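Alpha-galactosidase (Umbelopsis vinacea, PDB 3A5V) catalyses the hydrolysis of terminal alpha-linked galactose from galactosides, working as a tetrameric, N-glycosylated glycoside hydrolase of family 27. Local coordinates at residues I50-K56 with L66-F72; V293-S298 with G316-N320; S354-V360 with G370-I376. All coordinates share one frame; numbering follows the deposited sequence.

How the contacts relate
The three contacts follow one another along the chain and run from the beta/alpha barrel to the C-terminal beta sandwich. Contact 1 lies in the loop after barrel strand 47-49, where Asp51 and Asp52 hold a Tris molecule on the side of the barrel where sugar binding is expected. Contact 2, its centre about 39 Å from that of contact 1, joins the end of helix 288-294 to sandwich strand 311-318 beside a bound polyether; both small molecules are probably from the crystallisation liquor. Contact 3 is a glycosylated hairpin at the edge of the same sheet, its centre about 20 Å from that of contact 2 and about 55 Å from that of contact 1.

Contact 1: I50-K56 with L66-F72; sequences IDDCWQK and LADPTKF
Trp54 meets Ala67 and Phe72 in the apolar part of this contact. Its CB lies 3.7 Å from CE2 of Phe72. Ala67 CA lies at the indole edge, near its plane, and Ala67 CB packs 4.0 Å from Trp54 CE3; a methyl group is small enough to let the two backbones close up. They join in a single bridge between Gln55 and Ala67. Asp68 N donates to Trp54 O at 2.8 Å, almost straight at 171°, and Lys56 N donates to Leu66 O at 3.0 Å. Beyond the bridge, the extended chain of Lys71 carries NZ to 2.9 Å from Cys53 O, in the carbonyl plane. NZ also donates to the carbonyl of Cys21, the disulfide partner of Cys53.

The next shell sets these groups. Asp68 OD2 receives Lys71 N at 2.9 Å through its anti lone pair, an Asx motif that fixes the turn from which the lysine departs. Gln55 CG covers one indole face at its centre, and Trp54 NE1 is tied to Tyr93 O on strand 89-95. Lysine thus serves here as a long donor joining the two carbonyls of a disulfide pair, and its positive charge would probably polarise both peptide groups.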
loop_
_atom_site.group_PDB
_atom_site.type_symbol
_atom_site.label_atom_id
_atom_site.label_comp_id
_atom_site.label_asym_id
_atom_site.label_seq_id
_atom_site.Cartn_x
_atom_site.Cartn_y
_atom_site.Cartn_z
ATOM N N ILE A 50 31.297 -12.128 -12.589
ATOM C CA ILE A 50 30.900 -13.527 -12.642
ATOM C C ILE A 50 29.531 -13.614 -11.964
ATOM O O ILE A 50 29.410 -13.300 -10.768
ATOM C CB ILE A 50 31.942 -14.432 -11.891
ATOM C CG1 ILE A 50 33.341 -14.301 -12.540
ATOM C CG2 ILE A 50 31.450 -15.892 -11.791
ATOM C CD1 ILE A 50 34.482 -14.997 -11.719
ATOM N N ASP A 51 28.505 -14.007 -12.724
ATOM C CA ASP A 51 27.137 -14.021 -12.187
ATOM C C ASP A 51 26.845 -15.354 -11.460
ATOM O O ASP A 51 27.773 -16.003 -10.973
ATOM C CB ASP A 51 26.108 -13.717 -13.295
ATOM C CG ASP A 51 24.821 -13.125 -12.739
ATOM O OD1 ASP A 51 24.843 -11.937 -12.342
ATOM O OD2 ASP A 51 23.798 -13.860 -12.684
ATOM N N ASP A 52 25.576 -15.771 -11.395
ATOM C CA ASP A 52 25.163 -16.954 -10.630
ATOM C C ASP A 52 25.775 -18.239 -11.234
ATOM O O ASP A 52 26.173 -18.254 -12.404
ATOM C CB ASP A 52 23.626 -17.052 -10.687
ATOM C CG ASP A 52 22.992 -17.789 -9.483
ATOM O OD1 ASP A 52 23.718 -18.312 -8.593
ATOM O OD2 ASP A 52 21.726 -17.820 -9.444
ATOM N N CYS A 53 25.807 -19.312 -10.438
ATOM C CA CYS A 53 26.157 -20.693 -10.877
ATOM C C CYS A 53 27.674 -20.971 -10.887
ATOM O O CYS A 53 28.118 -21.945 -11.499
ATOM C CB CYS A 53 25.475 -21.043 -12.214
ATOM S SG CYS A 53 25.024 -22.791 -12.403
ATOM N N TRP A 54 28.448 -20.142 -10.176
ATOM C CA TRP A 54 29.879 -20.401 -9.946
ATOM C C TRP A 54 30.106 -21.319 -8.737
ATOM O O TRP A 54 31.179 -21.895 -8.600
ATOM C CB TRP A 54 30.666 -19.091 -9.740
ATOM C CG TRP A 54 30.205 -18.245 -8.560
ATOM C CD1 TRP A 54 29.322 -17.186 -8.606
ATOM C CD2 TRP A 54 30.601 -18.370 -7.184
ATOM N NE1 TRP A 54 29.138 -16.667 -7.356
ATOM C CE2 TRP A 54 29.912 -17.361 -6.460
ATOM C CE3 TRP A 54 31.473 -19.231 -6.489
ATOM C CZ2 TRP A 54 30.066 -17.189 -5.072
ATOM C CZ3 TRP A 54 31.614 -19.076 -5.114
ATOM C CH2 TRP A 54 30.908 -18.065 -4.413
ATOM N N GLN A 55 29.085 -21.445 -7.886
ATOM C CA GLN A 55 29.210 -22.014 -6.544
ATOM C C GLN A 55 29.410 -23.529 -6.535
ATOM O O GLN A 55 28.824 -24.247 -7.335
ATOM C CB GLN A 55 27.975 -21.682 -5.682
ATOM C CG GLN A 55 27.730 -20.185 -5.427
ATOM C CD GLN A 55 26.920 -19.509 -6.539
ATOM O OE1 GLN A 55 26.774 -20.049 -7.630
ATOM N NE2 GLN A 55 26.377 -18.330 -6.246
ATOM N N LYS A 56 30.246 -23.988 -5.606
ATOM C CA LYS A 56 30.308 -25.396 -5.236
ATOM C C LYS A 56 28.984 -25.780 -4.560
ATOM O O LYS A 56 28.261 -24.913 -4.028
ATOM C CB LYS A 56 31.498 -25.615 -4.284
ATOM C CG LYS A 56 31.931 -27.070 -4.109
ATOM C CD LYS A 56 33.282 -27.141 -3.398
ATOM C CE LYS A 56 33.581 -28.567 -2.925
ATOM N NZ LYS A 56 34.963 -28.626 -2.392
ATOM N N LEU A 66 33.407 -22.252 -1.615
ATOM C CA LEU A 66 34.350 -22.207 -2.723
ATOM C C LEU A 66 33.614 -22.343 -4.060
ATOM O O LEU A 66 32.401 -22.589 -4.094
ATOM C CB LEU A 66 35.432 -23.298 -2.542
ATOM C CG LEU A 66 36.283 -23.243 -1.254
ATOM C CD1 LEU A 66 37.299 -24.411 -1.249
ATOM C CD2 LEU A 66 37.004 -21.905 -1.090
ATOM N N ALA A 67 34.345 -22.158 -5.159
ATOM C CA ALA A 67 33.774 -22.289 -6.490
ATOM C C ALA A 67 33.691 -23.754 -6.921
ATOM O O ALA A 67 34.424 -24.600 -6.398
ATOM C CB ALA A 67 34.587 -21.492 -7.496
ATOM N N ASP A 68 32.793 -24.049 -7.856
ATOM C CA ASP A 68 32.691 -25.396 -8.406
ATOM C C ASP A 68 34.046 -25.838 -8.979
ATOM O O ASP A 68 34.581 -25.179 -9.875
ATOM C CB ASP A 68 31.624 -25.501 -9.489
ATOM C CG ASP A 68 31.509 -26.923 -10.034
ATOM O OD1 ASP A 68 30.853 -27.757 -9.389
ATOM O OD2 ASP A 68 32.122 -27.232 -11.061
ATOM N N PRO A 69 34.602 -26.950 -8.450
ATOM C CA PRO A 69 35.935 -27.398 -8.876
ATOM C C PRO A 69 36.037 -27.828 -10.343
ATOM O O PRO A 69 37.119 -27.768 -10.904
ATOM C CB PRO A 69 36.235 -28.575 -7.934
ATOM C CG PRO A 69 34.896 -29.074 -7.514
ATOM C CD PRO A 69 34.038 -27.827 -7.403
ATOM N N THR A 70 34.942 -28.267 -10.955
ATOM C CA THR A 70 34.961 -28.613 -12.383
ATOM C C THR A 70 35.029 -27.351 -13.253
ATOM O O THR A 70 35.870 -27.250 -14.147
ATOM C CB THR A 70 33.770 -29.526 -12.786
ATOM O OG1 THR A 70 33.920 -30.822 -12.171
ATOM C CG2 THR A 70 33.704 -29.730 -14.303
ATOM N N LYS A 71 34.158 -26.385 -12.969
ATOM C CA LYS A 71 34.105 -25.130 -13.715
ATOM C C LYS A 71 35.319 -24.247 -13.458
ATOM O O LYS A 71 35.751 -23.509 -14.344
ATOM C CB LYS A 71 32.832 -24.347 -13.355
ATOM C CG LYS A 71 31.526 -24.980 -13.850
ATOM C CD LYS A 71 30.301 -24.291 -13.214
ATOM C CE LYS A 71 29.042 -24.737 -13.926
ATOM N NZ LYS A 71 27.797 -24.149 -13.352
ATOM N N PHE A 72 35.849 -24.319 -12.235
ATOM C CA PHE A 72 36.975 -23.505 -11.809
ATOM C C PHE A 72 38.065 -24.383 -11.191
ATOM O O PHE A 72 38.229 -24.396 -9.972
ATOM C CB PHE A 72 36.506 -22.413 -10.825
ATOM C CG PHE A 72 35.455 -21.496 -11.412
ATOM C CD1 PHE A 72 35.834 -20.363 -12.141
ATOM C CD2 PHE A 72 34.097 -21.788 -11.268
ATOM C CE1 PHE A 72 34.869 -19.521 -12.695
ATOM C CE2 PHE A 72 33.111 -20.957 -11.829
ATOM C CZ PHE A 72 33.498 -19.820 -12.545
#

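Contact 2: V293-S298 with G316-N320; sequences VNQDSS and GNLAN
Asp296 reaches across to Ala319, whose backbone N donates to OD1 at 2.9 Å with an angle of 158° at the hydrogen. CG stands opposite the backbone N of its own residue (chi1 -179°), which sends the carboxylate over to the backbone of Ala319. OD1 is met on its syn side, close to the carboxylate plane. The other oxygen, OD2, takes Ser298 N at 2.8 Å from well above that plane, closing an Asx turn just after helix 288-294. Aspartate suits the place because its short chain can serve its own turn and a neighbouring strand at once. Leu318 completes the tight side: its CD2 packs 3.8 Å from Asp296 CB and 4.2 Å from Val293 CG1, and Lys265 touches both Leu318 and Asp296.

Toward solvent, at exposed Ser297 and partly exposed Ser298, two waters lie between the segments. Ser297 OG rests 3.3 Å from Ala319 CB, an oxygen-to-methyl contact. One water lies 2.6 Å from Ser298 OG and donates to Leu318 O at 3.1 Å. Another lies 2.7 Å from Asp296 OD2 and also near Asn317 O, though which acceptors it serves is not settled. A polyether, probably from the crystallisation liquor, also borders Asp296. With backbone N-H groups on both oxygens, the carboxylate is probably stabilised as an anion, giving a charged, hydrogen-bonded link between barrel and sandwich beside the Val293-Leu318 apolar contact.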
loop_
_atom_site.group_PDB
_atom_site.type_symbol
_atom_site.label_atom_id
_atom_site.label_comp_id
_atom_site.label_asym_id
_atom_site.label_seq_id
_atom_site.Cartn_x
_atom_site.Cartn_y
_atom_site.Cartn_z
ATOM N N VAL A 293 28.634 11.190 -21.635
ATOM C CA VAL A 293 27.430 11.692 -20.944
ATOM C C VAL A 293 27.212 10.925 -19.634
ATOM O O VAL A 293 26.977 11.528 -18.583
ATOM C CB VAL A 293 26.154 11.598 -21.849
ATOM C CG1 VAL A 293 24.864 11.812 -21.012
ATOM C CG2 VAL A 293 26.247 12.602 -23.000
ATOM N N ASN A 294 27.292 9.594 -19.706
ATOM C CA ASN A 294 27.145 8.731 -18.527
ATOM C C ASN A 294 28.223 9.036 -17.480
ATOM O O ASN A 294 27.958 9.060 -16.273
ATOM C CB ASN A 294 27.189 7.243 -18.956
ATOM C CG ASN A 294 27.018 6.267 -17.768
ATOM O OD1 ASN A 294 27.989 5.682 -17.293
ATOM N ND2 ASN A 294 25.774 6.086 -17.305
ATOM N N GLN A 295 29.425 9.329 -17.969
ATOM C CA GLN A 295 30.599 9.525 -17.112
ATOM C C GLN A 295 30.834 11.002 -16.783
ATOM O O GLN A 295 31.878 11.363 -16.231
ATOM C CB GLN A 295 31.833 8.923 -17.806
ATOM C CG GLN A 295 31.705 7.402 -17.996
ATOM C CD GLN A 295 31.702 6.652 -16.668
ATOM O OE1 GLN A 295 32.699 6.670 -15.940
ATOM N NE2 GLN A 295 30.570 6.002 -16.333
ATOM N N ASP A 296 29.862 11.848 -17.117
ATOM C CA ASP A 296 29.996 13.302 -16.906
ATOM C C ASP A 296 30.284 13.722 -15.456
ATOM O O ASP A 296 29.651 13.231 -14.513
ATOM C CB ASP A 296 28.750 14.041 -17.416
ATOM C CG ASP A 296 28.860 15.539 -17.231
ATOM O OD1 ASP A 296 29.546 16.192 -18.046
ATOM O OD2 ASP A 296 28.288 16.057 -16.248
ATOM N N SER A 297 31.204 14.675 -15.292
ATOM C CA SER A 297 31.646 15.127 -13.960
ATOM C C SER A 297 30.599 15.830 -13.091
ATOM O O SER A 297 30.791 15.959 -11.876
ATOM C CB SER A 297 32.910 16.002 -14.087
ATOM O OG SER A 297 32.600 17.184 -14.799
ATOM N N SER A 298 29.495 16.285 -13.682
ATOM C CA SER A 298 28.399 16.837 -12.880
ATOM C C SER A 298 27.537 15.766 -12.215
ATOM O O SER A 298 26.720 16.093 -11.358
ATOM C CB SER A 298 27.524 17.792 -13.704
ATOM O OG SER A 298 28.309 18.895 -14.123
ATOM N N GLY A 316 19.125 17.421 -19.011
ATOM C CA GLY A 316 19.983 17.392 -17.839
ATOM C C GLY A 316 21.255 18.201 -17.983
ATOM O O GLY A 316 21.735 18.402 -19.078
ATOM N N ASN A 317 21.811 18.666 -16.875
ATOM C CA ASN A 317 23.104 19.359 -16.939
ATOM C C ASN A 317 24.289 18.432 -17.139
ATOM O O ASN A 317 24.328 17.304 -16.594
ATOM C CB ASN A 317 23.366 20.101 -15.623
ATOM C CG ASN A 317 22.239 21.023 -15.236
ATOM O OD1 ASN A 317 21.466 20.715 -14.334
ATOM N ND2 ASN A 317 22.133 22.155 -15.919
ATOM N N LEU A 318 25.256 18.952 -17.894
ATOM C CA LEU A 318 26.571 18.351 -18.071
ATOM C C LEU A 318 27.627 19.386 -17.647
ATOM O O LEU A 318 27.281 20.520 -17.289
ATOM C CB LEU A 318 26.770 17.931 -19.530
ATOM C CG LEU A 318 25.801 16.904 -20.144
ATOM C CD1 LEU A 318 26.069 16.762 -21.646
ATOM C CD2 LEU A 318 25.885 15.551 -19.433
ATOM N N ALA A 319 28.899 18.998 -17.675
ATOM C CA ALA A 319 29.987 19.854 -17.170
ATOM C C ALA A 319 30.112 21.141 -18.010
ATOM O O ALA A 319 29.663 21.186 -19.162
ATOM C CB ALA A 319 31.314 19.073 -17.181
ATOM N N ASN A 320 30.682 22.191 -17.420
ATOM C CA ASN A 320 31.005 23.426 -18.169
ATOM C C ASN A 320 29.799 24.098 -18.816
ATOM O O ASN A 320 29.859 24.574 -19.972
ATOM C CB ASN A 320 32.085 23.145 -19.215
ATOM C CG ASN A 320 33.277 22.426 -18.630
ATOM O OD1 ASN A 320 33.737 21.415 -19.171
ATOM N ND2 ASN A 320 33.762 22.912 -17.493
HETATM O O HOH W 1 25.884 15.176 -15.559
HETATM O O HOH W 2 26.968 21.155 -14.232
#

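Contact 3: S354-V360 with G370-I376; sequences SSRSIEV and GNFSNHI. With NAG (2-acetamido-2-deoxy-beta-D-glucopyranose), chain D.
Ser357 turns its hydroxyl opposite its own backbone N (chi1 175°), and Asn371 swings CG to the side of its backbone N (chi1 -85°), bringing Asn371 ND2 to within 2.9 Å of Ser357 OG. The bond is nearly straight, 171°, and lies in the amide plane. Because ND2 is also joined covalently to C1 of the N-acetylglucosamine, at 1.4 Å, its one remaining proton goes to the serine, which holds the amide's rotation. Glu359 N adds a bond to the sugar's O6 at 3.1 Å. Glu359 lays its CB by Asn371 OD1, and its OE2 is held by Ser368.

Beneath the sugar the strands pair antiparallel. Ile358 N to Phe372 O and Phe372 N to Ile358 O are both 2.9 Å, and Val360 N donates to the carbonyl of Gly370, whose positive phi suits a glycine. Away from the glycan, beta-branched Val360 puts CG2 3.7 Å from Phe372 CD1, and Ile376 CD1 lies 3.6 Å above the centre of that ring. Val360 CG1 and Ile376 CD1 meet tip to tip. Asn371-Phe372-Ser373 is an N-glycosylation sequon, carried here on the outermost strand of a beta hairpin in the C-terminal sandwich.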
loop_
_atom_site.group_PDB
_atom_site.type_symbol
_atom_site.label_atom_id
_atom_site.label_comp_id
_atom_site.label_asym_id
_atom_site.label_seq_id
_atom_site.Cartn_x
_atom_site.Cartn_y
_atom_site.Cartn_z
ATOM N N SER A 354 14.997 32.664 -24.201
ATOM C CA SER A 354 14.586 31.780 -25.300
ATOM C C SER A 354 15.195 32.174 -26.638
ATOM O O SER A 354 15.266 31.350 -27.550
ATOM C CB SER A 354 13.057 31.659 -25.410
ATOM O OG SER A 354 12.424 32.916 -25.286
ATOM N N SER A 355 15.663 33.419 -26.761
ATOM C CA SER A 355 16.301 33.869 -28.016
ATOM C C SER A 355 17.796 33.540 -28.094
ATOM O O SER A 355 18.427 33.802 -29.109
ATOM C CB SER A 355 16.116 35.376 -28.222
ATOM O OG SER A 355 16.871 36.103 -27.266
ATOM N N ARG A 356 18.359 32.969 -27.031
ATOM C CA ARG A 356 19.800 32.676 -26.975
ATOM C C ARG A 356 20.194 31.668 -28.051
ATOM O O ARG A 356 19.615 30.576 -28.129
ATOM C CB ARG A 356 20.192 32.163 -25.581
ATOM C CG ARG A 356 21.683 31.857 -25.378
ATOM C CD ARG A 356 22.498 33.061 -24.958
ATOM N NE ARG A 356 21.885 33.831 -23.869
ATOM C CZ ARG A 356 22.238 33.757 -22.587
ATOM N NH1 ARG A 356 23.209 32.943 -22.205
ATOM N NH2 ARG A 356 21.624 34.511 -21.682
ATOM N N SER A 357 21.161 32.056 -28.880
ATOM C CA SER A 357 21.689 31.202 -29.953
ATOM C C SER A 357 22.728 30.266 -29.377
ATOM O O SER A 357 23.684 30.715 -28.729
ATOM C CB SER A 357 22.321 32.052 -31.078
ATOM O OG SER A 357 22.918 31.213 -32.053
ATOM N N ILE A 358 22.542 28.964 -29.615
ATOM C CA ILE A 358 23.365 27.922 -28.993
ATOM C C ILE A 358 23.642 26.821 -30.017
ATOM O O ILE A 358 22.741 26.417 -30.762
ATOM C CB ILE A 358 22.665 27.303 -27.725
ATOM C CG1 ILE A 358 22.376 28.378 -26.665
ATOM C CG2 ILE A 358 23.512 26.175 -27.093
ATOM C CD1 ILE A 358 21.399 27.909 -25.567
ATOM N N GLU A 359 24.890 26.354 -30.053
ATOM C CA GLU A 359 25.273 25.249 -30.917
ATOM C C GLU A 359 24.787 23.928 -30.329
ATOM O O GLU A 359 24.970 23.662 -29.137
ATOM C CB GLU A 359 26.796 25.166 -31.103
ATOM C CG GLU A 359 27.181 24.059 -32.090
ATOM C CD GLU A 359 28.678 23.754 -32.178
ATOM O OE1 GLU A 359 29.480 24.321 -31.415
ATOM O OE2 GLU A 359 29.034 22.900 -33.022
ATOM N N VAL A 360 24.197 23.102 -31.187
ATOM C CA VAL A 360 23.675 21.798 -30.776
ATOM C C VAL A 360 24.410 20.718 -31.554
ATOM O O VAL A 360 24.516 20.792 -32.787
ATOM C CB VAL A 360 22.155 21.682 -31.054
ATOM C CG1 VAL A 360 21.627 20.294 -30.602
ATOM C CG2 VAL A 360 21.392 22.818 -30.345
ATOM N N GLY A 370 24.763 22.780 -35.950
ATOM C CA GLY A 370 24.764 24.234 -36.095
ATOM C C GLY A 370 24.140 24.912 -34.885
ATOM O O GLY A 370 23.906 24.267 -33.858
ATOM N N ASN A 371 23.883 26.210 -35.010
ATOM C CA ASN A 371 23.287 27.001 -33.939
ATOM C C ASN A 371 21.778 27.106 -34.106
ATOM O O ASN A 371 21.274 27.145 -35.235
ATOM C CB ASN A 371 23.885 28.412 -33.918
ATOM C CG ASN A 371 25.181 28.499 -33.118
ATOM O OD1 ASN A 371 26.070 27.658 -33.264
ATOM N ND2 ASN A 371 25.282 29.540 -32.270
ATOM N N PHE A 372 21.075 27.175 -32.976
ATOM C CA PHE A 372 19.619 27.288 -32.924
ATOM C C PHE A 372 19.252 28.300 -31.836
ATOM O O PHE A 372 20.022 28.490 -30.889
ATOM C CB PHE A 372 19.003 25.925 -32.542
ATOM C CG PHE A 372 19.207 24.847 -33.571
ATOM C CD1 PHE A 372 20.420 24.159 -33.653
ATOM C CD2 PHE A 372 18.185 24.525 -34.466
ATOM C CE1 PHE A 372 20.617 23.161 -34.614
ATOM C CE2 PHE A 372 18.372 23.525 -35.435
ATOM C CZ PHE A 372 19.592 22.844 -35.504
ATOM N N SER A 373 18.088 28.938 -31.975
ATOM C CA SER A 373 17.468 29.699 -30.884
ATOM C C SER A 373 16.028 29.238 -30.734
ATOM O O SER A 373 15.456 28.689 -31.684
ATOM C CB SER A 373 17.548 31.215 -31.112
ATOM O OG SER A 373 16.799 31.591 -32.236
ATOM N N ASN A 374 15.472 29.454 -29.538
ATOM C CA ASN A 374 14.045 29.263 -29.230
ATOM C C ASN A 374 13.563 27.814 -29.100
ATOM O O ASN A 374 12.918 27.466 -28.111
ATOM C CB ASN A 374 13.158 30.007 -30.243
ATOM C CG ASN A 374 13.210 31.519 -30.068
ATOM O OD1 ASN A 374 13.940 32.191 -30.780
ATOM N ND2 ASN A 374 12.449 32.050 -29.111
ATOM N N HIS A 375 13.858 26.995 -30.113
ATOM C CA HIS A 375 13.379 25.607 -30.161
ATOM C C HIS A 375 14.198 24.856 -31.202
ATOM O O HIS A 375 14.843 25.471 -32.061
ATOM C CB HIS A 375 11.896 25.546 -30.568
ATOM C CG HIS A 375 11.637 26.096 -31.939
ATOM N ND1 HIS A 375 11.043 27.320 -32.146
ATOM C CD2 HIS A 375 11.926 25.605 -33.169
ATOM C CE1 HIS A 375 10.968 27.560 -33.443
ATOM N NE2 HIS A 375 11.505 26.537 -34.085
ATOM N N ILE A 376 14.149 23.531 -31.136
ATOM C CA ILE A 376 14.730 22.705 -32.184
ATOM C C ILE A 376 13.721 21.613 -32.576
ATOM O O ILE A 376 13.104 20.994 -31.709
ATOM C CB ILE A 376 16.080 22.077 -31.720
ATOM C CG1 ILE A 376 16.757 21.313 -32.883
ATOM C CG2 ILE A 376 15.875 21.213 -30.450
ATOM C CD1 ILE A 376 18.220 20.917 -32.612
HETATM C C1 NAG D . 26.524 29.683 -31.542
HETATM C C2 NAG D . 26.694 31.209 -31.421
HETATM C C3 NAG D . 27.891 31.559 -30.532
HETATM C C4 NAG D . 27.789 30.843 -29.184
HETATM C C5 NAG D . 27.509 29.344 -29.394
HETATM C C6 NAG D . 27.292 28.631 -28.056
HETATM C C7 NAG D . 26.064 32.847 -33.113
HETATM C C8 NAG D . 26.163 33.267 -34.556
HETATM N N2 NAG D . 26.835 31.829 -32.732
HETATM O O3 NAG D . 27.952 32.955 -30.323
HETATM O O4 NAG D . 29.013 30.967 -28.484
HETATM O O5 NAG D . 26.392 29.157 -30.230
HETATM O O6 NAG D . 27.194 27.241 -28.249
HETATM O O7 NAG D . 25.313 33.456 -32.337
#